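Local structure of beta-glucosidase (Saccharopolyspora erythraea D, 5M6G) at residues 38-43 and 52-57; 62-67 and 347-352; 111-116 and 385-390; 217-222 and 378-383; 335-340 and 363-368. The protein probably hydrolyses terminal, non-reducing beta-D-glucosyl residues to release beta-D-glucose, as a two-domain enzyme of glycoside hydrolase family 3. All coordinates share one frame; numbering follows the deposited sequence.

Contact 1. Residues 38-43 and 52-57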
# COMPACT_ATOMS: atom_id res chain seq x y z
N PRO A 38 -30.49 -4.69 25.79
CA PRO A 38 -30.68 -3.99 24.52
C PRO A 38 -30.36 -4.94 23.38
O PRO A 38 -29.41 -5.72 23.45
CB PRO A 38 -29.68 -2.82 24.60
CG PRO A 38 -29.51 -2.58 26.04
CD PRO A 38 -29.56 -3.96 26.67
N ALA A 39 -31.19 -4.89 22.34
CA ALA A 39 -31.07 -5.87 21.26
C ALA A 39 -29.71 -5.78 20.58
O ALA A 39 -29.22 -6.78 20.05
CB ALA A 39 -32.18 -5.67 20.25
N TYR A 40 -29.08 -4.60 20.59
CA TYR A 40 -27.78 -4.51 19.93
C TYR A 40 -26.72 -5.31 20.67
O TYR A 40 -25.68 -5.63 20.09
CB TYR A 40 -27.36 -3.04 19.75
CG TYR A 40 -26.77 -2.28 20.95
CD1 TYR A 40 -27.59 -1.56 21.83
CD2 TYR A 40 -25.39 -2.24 21.16
CE1 TYR A 40 -27.04 -0.85 22.91
CE2 TYR A 40 -24.84 -1.53 22.23
CZ TYR A 40 -25.66 -0.84 23.10
OH TYR A 40 -25.09 -0.14 24.14
N ARG A 41 -26.98 -5.66 21.93
CA ARG A 41 -26.09 -6.52 22.71
C ARG A 41 -26.36 -8.00 22.50
O ARG A 41 -25.67 -8.83 23.09
CB ARG A 41 -26.23 -6.19 24.21
CG ARG A 41 -25.64 -4.86 24.61
CD ARG A 41 -24.13 -4.87 24.44
NE ARG A 41 -23.48 -3.63 24.87
CZ ARG A 41 -22.26 -3.27 24.48
NH1 ARG A 41 -21.58 -4.06 23.66
NH2 ARG A 41 -21.73 -2.14 24.91
N ASP A 42 -27.37 -8.35 21.70
CA ASP A 42 -27.65 -9.75 21.40
C ASP A 42 -26.77 -10.21 20.25
O ASP A 42 -26.96 -9.77 19.10
CB ASP A 42 -29.13 -9.94 21.06
CG ASP A 42 -29.51 -11.41 20.86
OD1 ASP A 42 -28.61 -12.27 20.77
OD2 ASP A 42 -30.72 -11.69 20.79
N PRO A 43 -25.81 -11.11 20.49
CA PRO A 43 -24.91 -11.53 19.42
C PRO A 43 -25.53 -12.51 18.43
O PRO A 43 -24.92 -12.76 17.39
CB PRO A 43 -23.75 -12.17 20.17
CG PRO A 43 -24.36 -12.70 21.41
CD PRO A 43 -25.45 -11.73 21.79
N ASP A 52 -29.95 -1.18 13.86
CA ASP A 52 -31.16 -0.39 14.11
C ASP A 52 -31.34 -0.08 15.59
O ASP A 52 -31.66 1.06 15.96
CB ASP A 52 -32.39 -1.13 13.58
CG ASP A 52 -32.49 -1.11 12.06
OD1 ASP A 52 -31.77 -0.30 11.43
OD2 ASP A 52 -33.30 -1.88 11.51
N ASP A 53 -31.15 -1.07 16.45
CA ASP A 53 -31.38 -0.86 17.88
C ASP A 53 -30.38 0.12 18.47
O ASP A 53 -30.75 1.01 19.24
CB ASP A 53 -31.32 -2.19 18.62
CG ASP A 53 -31.59 -2.02 20.09
OD1 ASP A 53 -32.77 -1.80 20.43
OD2 ASP A 53 -30.63 -2.08 20.88
N LEU A 54 -29.09 -0.05 18.13
CA LEU A 54 -28.07 0.86 18.62
C LEU A 54 -28.34 2.29 18.16
O LEU A 54 -28.34 3.22 18.97
CB LEU A 54 -26.68 0.40 18.14
CG LEU A 54 -25.47 1.24 18.54
CD1 LEU A 54 -25.40 1.45 20.05
CD2 LEU A 54 -24.18 0.59 18.01
N MET A 55 -28.57 2.49 16.85
CA MET A 55 -28.82 3.84 16.37
C MET A 55 -30.06 4.45 17.01
O MET A 55 -30.10 5.66 17.26
CB MET A 55 -28.93 3.85 14.85
CG MET A 55 -27.58 3.62 14.20
SD MET A 55 -27.61 3.63 12.41
CE MET A 55 -28.19 5.30 12.08
N ALA A 56 -31.08 3.64 17.30
CA ALA A 56 -32.26 4.18 17.97
C ALA A 56 -31.91 4.79 19.32
O ALA A 56 -32.58 5.72 19.77
CB ALA A 56 -33.32 3.08 18.15
N ARG A 57 -30.84 4.29 19.96
CA ARG A 57 -30.41 4.77 21.27
C ARG A 57 -29.38 5.89 21.21
O ARG A 57 -29.06 6.47 22.25
CB ARG A 57 -29.83 3.60 22.08
CG ARG A 57 -30.80 2.44 22.22
CD ARG A 57 -30.12 1.19 22.73
NE ARG A 57 -31.03 0.05 22.70
CZ ARG A 57 -31.90 -0.24 23.67
NH1 ARG A 57 -31.96 0.53 24.74
NH2 ARG A 57 -32.69 -1.29 23.56

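Contact 2. Residues 62-67 and 347-352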
# COMPACT_ATOMS: atom_id res chain seq x y z
N ASP A 62 -23.53 11.26 19.58
CA ASP A 62 -22.95 9.92 19.42
C ASP A 62 -22.69 9.63 17.95
O ASP A 62 -21.64 9.07 17.59
CB ASP A 62 -23.87 8.84 20.00
CG ASP A 62 -24.08 8.97 21.52
OD1 ASP A 62 -23.09 9.23 22.24
OD2 ASP A 62 -25.23 8.78 21.98
N LYS A 63 -23.64 9.99 17.09
CA LYS A 63 -23.52 9.71 15.66
C LYS A 63 -22.41 10.54 15.02
O LYS A 63 -21.70 10.05 14.14
CB LYS A 63 -24.87 9.98 14.96
CG LYS A 63 -25.98 9.01 15.34
CD LYS A 63 -27.30 9.40 14.67
CE LYS A 63 -28.47 8.59 15.24
NZ LYS A 63 -29.76 9.13 14.69
N LEU A 64 -22.26 11.79 15.44
CA LEU A 64 -21.17 12.60 14.90
C LEU A 64 -19.82 12.01 15.29
O LEU A 64 -18.91 11.91 14.45
CB LEU A 64 -21.29 14.04 15.40
CG LEU A 64 -22.61 14.72 15.03
CD1 LEU A 64 -22.69 16.09 15.67
CD2 LEU A 64 -22.79 14.81 13.49
N GLY A 65 -19.69 11.59 16.54
CA GLY A 65 -18.46 10.97 16.99
C GLY A 65 -18.06 9.77 16.15
O GLY A 65 -16.88 9.61 15.81
N GLN A 66 -19.03 8.92 15.79
CA GLN A 66 -18.70 7.73 15.01
C GLN A 66 -18.08 8.07 13.67
O GLN A 66 -17.37 7.23 13.11
CB GLN A 66 -19.93 6.85 14.78
CG GLN A 66 -20.40 6.07 15.99
CD GLN A 66 -19.35 5.11 16.50
OE1 GLN A 66 -18.93 4.19 15.79
NE2 GLN A 66 -18.90 5.33 17.73
N MET A 67 -18.33 9.26 13.14
CA MET A 67 -17.83 9.64 11.82
C MET A 67 -16.39 10.14 11.86
O MET A 67 -15.84 10.47 10.80
CB MET A 67 -18.76 10.69 11.21
CG MET A 67 -20.14 10.13 10.91
SD MET A 67 -21.34 11.37 10.40
CE MET A 67 -20.61 11.89 8.84
N LYS A 347 -13.33 20.08 16.90
CA LYS A 347 -13.79 21.10 15.97
C LYS A 347 -14.60 20.48 14.84
O LYS A 347 -15.61 21.05 14.42
CB LYS A 347 -12.62 21.91 15.41
CG LYS A 347 -13.08 22.99 14.44
CD LYS A 347 -11.93 23.90 14.05
CE LYS A 347 -10.92 23.16 13.20
NZ LYS A 347 -9.91 24.09 12.64
N PHE A 348 -14.17 19.32 14.34
CA PHE A 348 -14.96 18.65 13.30
C PHE A 348 -16.37 18.35 13.81
O PHE A 348 -17.36 18.63 13.12
CB PHE A 348 -14.27 17.37 12.83
CG PHE A 348 -15.04 16.64 11.76
CD1 PHE A 348 -14.90 16.99 10.43
CD2 PHE A 348 -15.93 15.62 12.09
CE1 PHE A 348 -15.61 16.34 9.45
CE2 PHE A 348 -16.64 14.97 11.12
CZ PHE A 348 -16.49 15.34 9.78
N ILE A 349 -16.47 17.79 15.01
CA ILE A 349 -17.77 17.44 15.56
C ILE A 349 -18.64 18.68 15.73
O ILE A 349 -19.82 18.69 15.36
CB ILE A 349 -17.62 16.66 16.87
CG1 ILE A 349 -16.99 15.28 16.59
CG2 ILE A 349 -18.96 16.52 17.56
CD1 ILE A 349 -16.50 14.56 17.83
N ASP A 350 -18.05 19.76 16.26
CA ASP A 350 -18.80 21.01 16.44
C ASP A 350 -19.29 21.56 15.11
O ASP A 350 -20.46 21.96 14.99
CB ASP A 350 -17.95 22.04 17.17
CG ASP A 350 -17.76 21.72 18.65
OD1 ASP A 350 -18.51 20.88 19.17
OD2 ASP A 350 -16.87 22.32 19.28
N TYR A 351 -18.42 21.58 14.10
CA TYR A 351 -18.82 22.07 12.78
C TYR A 351 -19.95 21.23 12.20
O TYR A 351 -20.92 21.77 11.68
CB TYR A 351 -17.62 22.06 11.82
CG TYR A 351 -16.65 23.21 11.97
CD1 TYR A 351 -16.85 24.22 12.91
CD2 TYR A 351 -15.52 23.28 11.16
CE1 TYR A 351 -15.95 25.27 13.04
CE2 TYR A 351 -14.61 24.32 11.28
CZ TYR A 351 -14.83 25.31 12.22
OH TYR A 351 -13.92 26.33 12.32
N LEU A 352 -19.81 19.90 12.26
CA LEU A 352 -20.82 19.05 11.65
C LEU A 352 -22.15 19.17 12.39
O LEU A 352 -23.21 19.17 11.76
CB LEU A 352 -20.35 17.59 11.62
CG LEU A 352 -21.22 16.63 10.81
CD1 LEU A 352 -21.63 17.23 9.46
CD2 LEU A 352 -20.51 15.29 10.62

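Contact 3. Residues 111-116 and 385-390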
# COMPACT_ATOMS: atom_id res chain seq x y z
N TYR A 111 -6.73 1.69 23.88
CA TYR A 111 -7.79 2.49 23.27
C TYR A 111 -9.14 1.80 23.40
O TYR A 111 -10.15 2.44 23.73
CB TYR A 111 -7.46 2.74 21.80
CG TYR A 111 -6.55 3.93 21.58
CD1 TYR A 111 -7.05 5.22 21.59
CD2 TYR A 111 -5.17 3.75 21.34
CE1 TYR A 111 -6.25 6.31 21.38
CE2 TYR A 111 -4.35 4.85 21.12
CZ TYR A 111 -4.90 6.13 21.15
OH TYR A 111 -4.12 7.25 20.94
N GLN A 112 -9.17 0.48 23.19
CA GLN A 112 -10.43 -0.24 23.21
C GLN A 112 -11.05 -0.23 24.60
O GLN A 112 -12.27 -0.04 24.74
CB GLN A 112 -10.21 -1.66 22.71
CG GLN A 112 -11.47 -2.39 22.32
CD GLN A 112 -12.19 -1.70 21.18
OE1 GLN A 112 -12.96 -0.77 21.42
NE2 GLN A 112 -11.94 -2.13 19.95
N ARG A 113 -10.24 -0.42 25.65
CA ARG A 113 -10.80 -0.38 27.01
C ARG A 113 -11.54 0.92 27.28
O ARG A 113 -12.62 0.92 27.88
CB ARG A 113 -9.68 -0.57 28.05
CG ARG A 113 -9.16 -1.99 28.18
CD ARG A 113 -8.36 -2.15 29.48
NE ARG A 113 -7.12 -1.40 29.40
CZ ARG A 113 -5.99 -1.88 28.88
NH1 ARG A 113 -5.95 -3.12 28.40
NH2 ARG A 113 -4.91 -1.12 28.83
N ALA A 114 -10.97 2.05 26.84
CA ALA A 114 -11.62 3.33 27.05
C ALA A 114 -12.90 3.46 26.24
O ALA A 114 -13.93 3.90 26.77
CB ALA A 114 -10.65 4.47 26.72
N ALA A 115 -12.86 3.05 24.97
CA ALA A 115 -14.07 3.09 24.15
C ALA A 115 -15.19 2.23 24.74
O ALA A 115 -16.36 2.62 24.74
CB ALA A 115 -13.75 2.63 22.72
N LEU A 116 -14.84 1.05 25.27
CA LEU A 116 -15.84 0.16 25.84
C LEU A 116 -16.46 0.70 27.12
O LEU A 116 -17.48 0.15 27.56
CB LEU A 116 -15.22 -1.21 26.11
CG LEU A 116 -14.74 -2.05 24.92
CD1 LEU A 116 -14.05 -3.31 25.41
CD2 LEU A 116 -15.84 -2.41 23.96
N ARG A 385 -15.79 -9.52 20.40
CA ARG A 385 -14.36 -9.78 20.60
C ARG A 385 -13.59 -8.50 20.29
O ARG A 385 -13.04 -8.35 19.19
CB ARG A 385 -13.88 -10.92 19.69
CG ARG A 385 -14.50 -12.27 20.02
CD ARG A 385 -14.31 -13.26 18.88
NE ARG A 385 -15.14 -12.92 17.73
CZ ARG A 385 -16.45 -13.16 17.66
NH1 ARG A 385 -17.08 -13.73 18.69
NH2 ARG A 385 -17.14 -12.82 16.58
N PRO A 386 -13.55 -7.55 21.22
CA PRO A 386 -12.96 -6.24 20.91
C PRO A 386 -11.44 -6.16 21.00
O PRO A 386 -10.88 -5.17 20.51
CB PRO A 386 -13.61 -5.33 21.97
CG PRO A 386 -13.90 -6.23 23.09
CD PRO A 386 -14.35 -7.51 22.46
N PHE A 387 -10.76 -7.13 21.60
CA PHE A 387 -9.36 -6.96 21.95
C PHE A 387 -8.44 -7.72 21.01
O PHE A 387 -8.85 -8.55 20.20
CB PHE A 387 -9.12 -7.41 23.40
CG PHE A 387 -9.85 -6.56 24.41
CD1 PHE A 387 -9.48 -5.24 24.63
CD2 PHE A 387 -10.90 -7.09 25.16
CE1 PHE A 387 -10.15 -4.46 25.57
CE2 PHE A 387 -11.56 -6.32 26.08
CZ PHE A 387 -11.19 -5.00 26.28
N ALA A 388 -7.15 -7.40 21.11
CA ALA A 388 -6.17 -8.01 20.24
C ALA A 388 -6.13 -9.52 20.45
O ALA A 388 -6.23 -10.02 21.57
CB ALA A 388 -4.79 -7.40 20.50
N GLN A 389 -5.97 -10.25 19.34
CA GLN A 389 -5.90 -11.71 19.34
C GLN A 389 -4.44 -12.11 19.54
O GLN A 389 -3.70 -12.38 18.59
CB GLN A 389 -6.43 -12.25 18.03
CG GLN A 389 -7.92 -12.24 17.89
CD GLN A 389 -8.29 -11.97 16.46
OE1 GLN A 389 -8.67 -10.86 16.08
NE2 GLN A 389 -8.08 -12.96 15.63
N ARG A 390 -4.02 -12.16 20.80
CA ARG A 390 -2.60 -12.36 21.02
C ARG A 390 -2.12 -13.76 20.68
O ARG A 390 -0.90 -13.96 20.56
CB ARG A 390 -2.25 -11.99 22.46
CG ARG A 390 -2.44 -10.52 22.66
CD ARG A 390 -2.32 -10.13 24.08
NE ARG A 390 -2.74 -8.75 24.27
CZ ARG A 390 -1.91 -7.74 24.47
NH1 ARG A 390 -0.60 -7.96 24.50
NH2 ARG A 390 -2.39 -6.52 24.64

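Contact 4. Residues 217-222 and 378-383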
# COMPACT_ATOMS: atom_id res chain seq x y z
N GLU A 217 -13.63 -14.63 2.78
CA GLU A 217 -14.82 -14.53 1.95
C GLU A 217 -15.88 -13.64 2.59
O GLU A 217 -16.54 -12.85 1.91
CB GLU A 217 -15.40 -15.92 1.70
CG GLU A 217 -16.60 -15.94 0.78
CD GLU A 217 -17.30 -17.27 0.80
OE1 GLU A 217 -18.20 -17.47 -0.04
OE2 GLU A 217 -16.95 -18.12 1.65
N ALA A 218 -16.05 -13.75 3.90
CA ALA A 218 -17.00 -12.94 4.64
C ALA A 218 -16.23 -12.18 5.71
O ALA A 218 -15.54 -12.79 6.53
CB ALA A 218 -18.10 -13.80 5.26
N LEU A 219 -16.34 -10.85 5.69
CA LEU A 219 -15.73 -10.04 6.72
C LEU A 219 -16.15 -10.53 8.10
O LEU A 219 -17.34 -10.75 8.35
CB LEU A 219 -16.11 -8.57 6.52
CG LEU A 219 -15.31 -7.54 7.28
CD1 LEU A 219 -13.86 -7.60 6.86
CD2 LEU A 219 -15.87 -6.16 7.03
N GLY A 220 -15.17 -10.74 8.98
CA GLY A 220 -15.43 -11.19 10.34
C GLY A 220 -15.60 -12.68 10.53
O GLY A 220 -15.78 -13.12 11.68
N ALA A 221 -15.53 -13.49 9.47
CA ALA A 221 -15.84 -14.91 9.59
C ALA A 221 -14.77 -15.67 10.38
O ALA A 221 -15.08 -16.60 11.13
CB ALA A 221 -16.01 -15.54 8.21
N THR A 222 -13.50 -15.31 10.21
CA THR A 222 -12.41 -15.95 10.93
C THR A 222 -11.74 -14.93 11.84
O THR A 222 -11.92 -13.72 11.68
CB THR A 222 -11.36 -16.54 9.97
OG1 THR A 222 -10.45 -15.51 9.57
CG2 THR A 222 -12.03 -17.14 8.74
N PHE A 378 -20.08 -4.30 13.63
CA PHE A 378 -20.75 -5.55 14.00
C PHE A 378 -20.22 -6.73 13.20
O PHE A 378 -19.99 -7.82 13.74
CB PHE A 378 -22.26 -5.44 13.83
CG PHE A 378 -22.94 -4.67 14.92
CD1 PHE A 378 -23.14 -5.25 16.17
CD2 PHE A 378 -23.39 -3.38 14.69
CE1 PHE A 378 -23.76 -4.53 17.19
CE2 PHE A 378 -24.02 -2.67 15.70
CZ PHE A 378 -24.20 -3.25 16.96
N GLU A 379 -20.05 -6.55 11.89
CA GLU A 379 -19.57 -7.64 11.05
C GLU A 379 -18.17 -8.06 11.48
O GLU A 379 -17.86 -9.26 11.50
CB GLU A 379 -19.58 -7.22 9.58
CG GLU A 379 -20.99 -7.11 8.99
CD GLU A 379 -21.03 -6.47 7.61
OE1 GLU A 379 -20.10 -5.72 7.25
OE2 GLU A 379 -22.02 -6.70 6.88
N LEU A 380 -17.33 -7.11 11.87
CA LEU A 380 -15.98 -7.44 12.31
C LEU A 380 -15.97 -8.16 13.65
O LEU A 380 -14.89 -8.58 14.08
CB LEU A 380 -15.13 -6.17 12.40
CG LEU A 380 -14.60 -5.71 11.05
CD1 LEU A 380 -14.10 -4.29 11.14
CD2 LEU A 380 -13.48 -6.65 10.59
N GLY A 381 -17.12 -8.30 14.31
CA GLY A 381 -17.18 -8.99 15.58
C GLY A 381 -16.70 -8.17 16.76
O GLY A 381 -16.49 -8.73 17.83
N LEU A 382 -16.57 -6.85 16.60
CA LEU A 382 -15.98 -6.01 17.64
C LEU A 382 -16.85 -5.93 18.88
O LEU A 382 -16.34 -5.66 19.98
CB LEU A 382 -15.72 -4.60 17.10
CG LEU A 382 -14.59 -4.53 16.06
CD1 LEU A 382 -14.48 -3.12 15.47
CD2 LEU A 382 -13.27 -4.96 16.69
N PHE A 383 -18.17 -6.11 18.74
CA PHE A 383 -19.04 -6.07 19.91
C PHE A 383 -18.95 -7.34 20.73
O PHE A 383 -19.40 -7.35 21.88
CB PHE A 383 -20.50 -5.83 19.49
CG PHE A 383 -20.80 -4.42 19.04
CD1 PHE A 383 -20.49 -3.99 17.75
CD2 PHE A 383 -21.42 -3.52 19.90
CE1 PHE A 383 -20.78 -2.70 17.34
CE2 PHE A 383 -21.72 -2.23 19.49
CZ PHE A 383 -21.40 -1.81 18.22

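Contact 5. Residues 335-340 and 363-368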
# COMPACT_ATOMS: atom_id res chain seq x y z
N GLY A 335 -21.08 12.36 0.32
CA GLY A 335 -21.35 10.97 0.60
C GLY A 335 -20.28 10.24 1.41
O GLY A 335 -20.42 9.03 1.62
N ILE A 336 -19.22 10.92 1.86
CA ILE A 336 -18.20 10.27 2.67
C ILE A 336 -18.74 9.99 4.07
O ILE A 336 -19.45 10.82 4.66
CB ILE A 336 -16.93 11.13 2.70
CG1 ILE A 336 -16.33 11.23 1.30
CG2 ILE A 336 -15.87 10.56 3.68
CD1 ILE A 336 -15.07 12.06 1.21
N ASP A 337 -18.41 8.83 4.62
CA ASP A 337 -18.97 8.37 5.89
C ASP A 337 -18.09 8.66 7.09
O ASP A 337 -18.60 8.97 8.17
CB ASP A 337 -19.24 6.87 5.84
CG ASP A 337 -20.14 6.48 4.69
OD1 ASP A 337 -21.22 7.10 4.54
OD2 ASP A 337 -19.75 5.58 3.92
N MET A 338 -16.77 8.52 6.94
CA MET A 338 -15.84 8.67 8.05
C MET A 338 -14.71 9.58 7.62
O MET A 338 -14.24 9.50 6.48
CB MET A 338 -15.29 7.32 8.51
CG MET A 338 -14.26 7.41 9.62
SD MET A 338 -13.85 5.81 10.33
CE MET A 338 -15.24 5.56 11.44
N PHE A 339 -14.25 10.44 8.52
CA PHE A 339 -13.31 11.49 8.16
C PHE A 339 -12.01 11.31 8.92
O PHE A 339 -11.98 11.34 10.16
CB PHE A 339 -13.95 12.86 8.38
CG PHE A 339 -15.07 13.09 7.43
CD1 PHE A 339 -16.32 12.55 7.68
CD2 PHE A 339 -14.84 13.72 6.22
CE1 PHE A 339 -17.34 12.70 6.76
CE2 PHE A 339 -15.85 13.89 5.31
CZ PHE A 339 -17.10 13.38 5.57
N MET A 340 -10.94 11.07 8.16
CA MET A 340 -9.62 10.78 8.70
C MET A 340 -8.91 12.10 8.93
O MET A 340 -8.72 12.88 7.99
CB MET A 340 -8.84 9.90 7.72
CG MET A 340 -7.47 9.48 8.22
SD MET A 340 -6.53 8.71 6.87
CE MET A 340 -7.56 7.32 6.48
N ALA A 363 -30.28 15.12 8.08
CA ALA A 363 -30.19 14.09 9.12
C ALA A 363 -29.97 12.70 8.53
O ALA A 363 -29.28 11.88 9.14
CB ALA A 363 -31.46 14.11 9.97
N GLU A 364 -30.54 12.42 7.36
CA GLU A 364 -30.38 11.09 6.80
C GLU A 364 -28.94 10.82 6.37
O GLU A 364 -28.53 9.66 6.31
CB GLU A 364 -31.33 10.88 5.62
CG GLU A 364 -30.95 11.66 4.37
CD GLU A 364 -31.72 11.20 3.15
OE1 GLU A 364 -31.15 10.45 2.32
OE2 GLU A 364 -32.91 11.58 3.04
N ARG A 365 -28.18 11.88 6.08
CA ARG A 365 -26.79 11.71 5.66
C ARG A 365 -25.95 11.21 6.83
O ARG A 365 -25.14 10.28 6.68
CB ARG A 365 -26.27 13.03 5.08
CG ARG A 365 -24.85 13.04 4.45
CD ARG A 365 -24.69 12.19 3.18
NE ARG A 365 -24.41 10.78 3.46
CZ ARG A 365 -23.25 10.32 3.93
NH1 ARG A 365 -22.25 11.17 4.18
NH2 ARG A 365 -23.08 9.03 4.18
N ILE A 366 -26.18 11.78 8.02
CA ILE A 366 -25.51 11.30 9.23
C ILE A 366 -25.92 9.86 9.53
O ILE A 366 -25.09 9.04 9.96
CB ILE A 366 -25.82 12.23 10.42
CG1 ILE A 366 -25.42 13.67 10.11
CG2 ILE A 366 -25.16 11.70 11.71
CD1 ILE A 366 -23.95 13.86 9.71
N ASP A 367 -27.20 9.54 9.33
CA ASP A 367 -27.67 8.19 9.62
C ASP A 367 -27.10 7.19 8.62
O ASP A 367 -26.74 6.06 8.99
CB ASP A 367 -29.20 8.13 9.59
CG ASP A 367 -29.83 8.73 10.84
OD1 ASP A 367 -29.12 9.00 11.82
OD2 ASP A 367 -31.08 8.91 10.83
N ASP A 368 -27.01 7.58 7.35
CA ASP A 368 -26.39 6.70 6.36
C ASP A 368 -24.94 6.41 6.73
O ASP A 368 -24.50 5.26 6.69
CB ASP A 368 -26.49 7.33 4.97
CG ASP A 368 -25.65 6.61 3.95
OD1 ASP A 368 -25.97 5.45 3.63
OD2 ASP A 368 -24.67 7.21 3.44

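Contact 1. Residues 38-43 and 52-57
Tyr40 and Asp53 fasten a 3-10 turn near the start of the modelled chain to helix 47-57. The backbone N of Tyr40 donates to Asp53 OD2 at 3.0 Å, arriving from above the carboxylate plane. Arg57 NE bonds to Asp53 OD2 from the opposite face at 2.8 Å, and Arg57 NH2 hydrogen-bonds to the syn lone pair of Asp53 OD1 at 3.2 Å, a salt bridge within 52-57. This side-on grip by two nitrogens should keep the carboxylate from turning and probably stabilises its charge. One face of the guanidinium is roofed by Pro38, whose CB comes within 3.5 Å of Arg57 CZ. Further out, Tyr40 OH is bonded to Leu120 O, and Arg50 NH2 holds the Tyr40 carbonyl. CG of Tyr40 stands between the backbone N and the carbonyl carbon (chi1 79°), which lays the ring between two aliphatic groups: Arg41 CG lies over one face, and over the other Leu54 CD1 makes a CH-pi contact, 3.7 Å from the ring centroid and 9° off its normal.

Contact 2. Residues 62-67 and 347-352
In the helical shell of the TIM-barrel-type domain of this family 3 enzyme, Leu64 of helix 60-66 meets Ile349 and Leu352 of helix 345-357. The segment axes approach to 9.6 Å and their directions differ by 128°, a steep crossing, nearer antiparallel than parallel. No hydrogen bond spans the interface; its side-chain contacts are apolar, and all the residues that touch are buried. Leu64 carries most of the contact. Its CB lies 4.0 Å from Ile349 CG2, its CD1 rests 3.9 Å from the carbonyl O of Ile349, and its CD2 comes to 3.6 Å from Leu352 CG. Leu352 has CG anti to the backbone N (chi1 -171°), which lets its CD2 meet both Leu64 and the methyl end of Met67; Met67 CE and Leu352 CD2 are 3.8 Å apart, the thioether chain bending at its last torsion and crossing the leucine at about a right angle. Ile349 CD1 lies 4.2 Å from Gly65 CA. Around this contact, Met67 also rests on Phe339, Phe348 turns its ring to meet the same phenylalanine, and Leu352 touches Val332 of helix 325-334. Apolar packing of this kind, between a helix leading into strand 68-71 and one following the adjacent parallel strand 339-341, is typical of the helical shell of an alpha/beta barrel.

Contact 3. Residues 111-116 and 385-390
The carbonyl oxygen of Pro386 accepts a long hydrogen bond from Gln112 NE2 (3.3 Å) and has a weak one with Tyr108 OH, Gln112 and Tyr108 both lying on helix 101-116. The amide nitrogen stands at a C=O...N angle of 132°, tilted 19° from the carbonyl plane. Gln112 CG is anti to the backbone N (chi1 -164°) and the chain then bends at chi2, bringing CG to 3.7 Å from Pro386 CB while OE1 turns the other way to accept from Leu124 N. One amide thus ties this helix to two loops, and an alanine here would probably leave Pro386 O and Leu124 N each without this partner and open a gap beside the proline ring. Outside the amide the contact is greasy: Leu116 CD1 touches both loop residues, 3.7 Å from Pro386 CG and 3.4 Å from Phe387 CZ, and the aliphatic CG of Arg113 sits 3.7 Å from Phe387 CE1. Asp106 and Asp109 bind Arg390. Gln112 also lies about 5 Å, side chain to side chain, from the magnesium ligand Asp175. The loop between helices 363-379 and 399-412 probably belongs to the interdomain linker of a family 3 glycosidase, tied back to a first-domain helix.

Contact 4. Residues 217-222 and 378-383
Leu219 has its CG anti to the backbone N (chi1 -165°), whereas in Leu380 the CG lies anti to the carbonyl carbon (chi1 -80°), and these settings bring the two isobutyl groups together where a type II beta turn, Ala218 to Ala221, meets the Schellman motif that ends helix 363-379. Although the CB of Leu380 points away from the turn, its CD2 curls back to lie 3.9 Å from both CD1 and CG of Leu219. Leu219 CD2 also comes to 4.3 Å from Glu379 OE1; the rest is backbone against backbone. Leu219 continues onto Lys376, which pairs with Glu379 OE1, and Ser225 OG bonds to Gly220 N. Leu380 touches Ile125 of strand 125-128 and comes about 4 Å, side chain to side chain, from the magnesium ligand Asp175. Gly220, at positive phi, has no room for a side chain, which would strike Glu379 O; instead its CA points a hydrogen at that carbonyl, with Gly220 CA and Glu379 O 3.3 Å apart and 167° at the hydrogen.

Contact 5. Residues 335-340 and 363-368
Arg365 leaves helix 363-379 with CB carrying a CG anti to the backbone N (chi1 -175°), then bends at chi2 (66°) and chi3 (-85°), which delivers the guanidinium to the chain at residues 335-337. NE comes to 4.2 Å from Gly335 CA, which lies over one face of the flat group near its rim. NH1 donates to Ile336 O at 2.9 Å, in its own plane but from above that of the carbonyl, and also to Val332 O near the end of helix 325-334. That helix closes in a Schellman motif at Gly335, and the chain passes from it into strand 339-341, so the arginine locks a helix-to-strand turn of the TIM-barrel-type domain onto the next helix but one. NH2, at the tip, forms salt bridges with two carboxylates: with Asp337 OD1 at 2.7 Å, met nearly along its C-O direction, and with Asp368 OD2 on its anti side. These oxygens are 3.6 Å apart, and Lys298 NZ pairs with both, which probably offsets their repulsion. A methionine in its place would probably leave Ile336 O without this donor and Asp337 and Asp368 without the guanidinium that bridges them, leaving Lys298 to offset their charges. Asp337 OD2 accepts from Val307 N, and further along the chain, in strand 339-341, Met340 touches the bound sorbitol.

The five contacts show that burial alone does not set the chemistry. Contacts 2 and 5 are buried and lie only 10 Å apart, centre to centre, joined by a salt bridge between Lys63 and Asp367 and a probable bond from Phe339 N to Met67 O; yet contact 2 is apolar, whereas contact 5 rests on a salt-bridge network. Contact 1, partly buried, combines a backbone-to-carboxylate bond, braced by a salt bridge within its helix, with a CH-pi contact. At the surface, contact 3 relies on one amide and greasy side chains, contact 4 on backbone and leucines. Helix 363-379 supplies contacts 4 and 5 at its two ends, while Leu54 of contact 1 packs on Phe378 and Phe383.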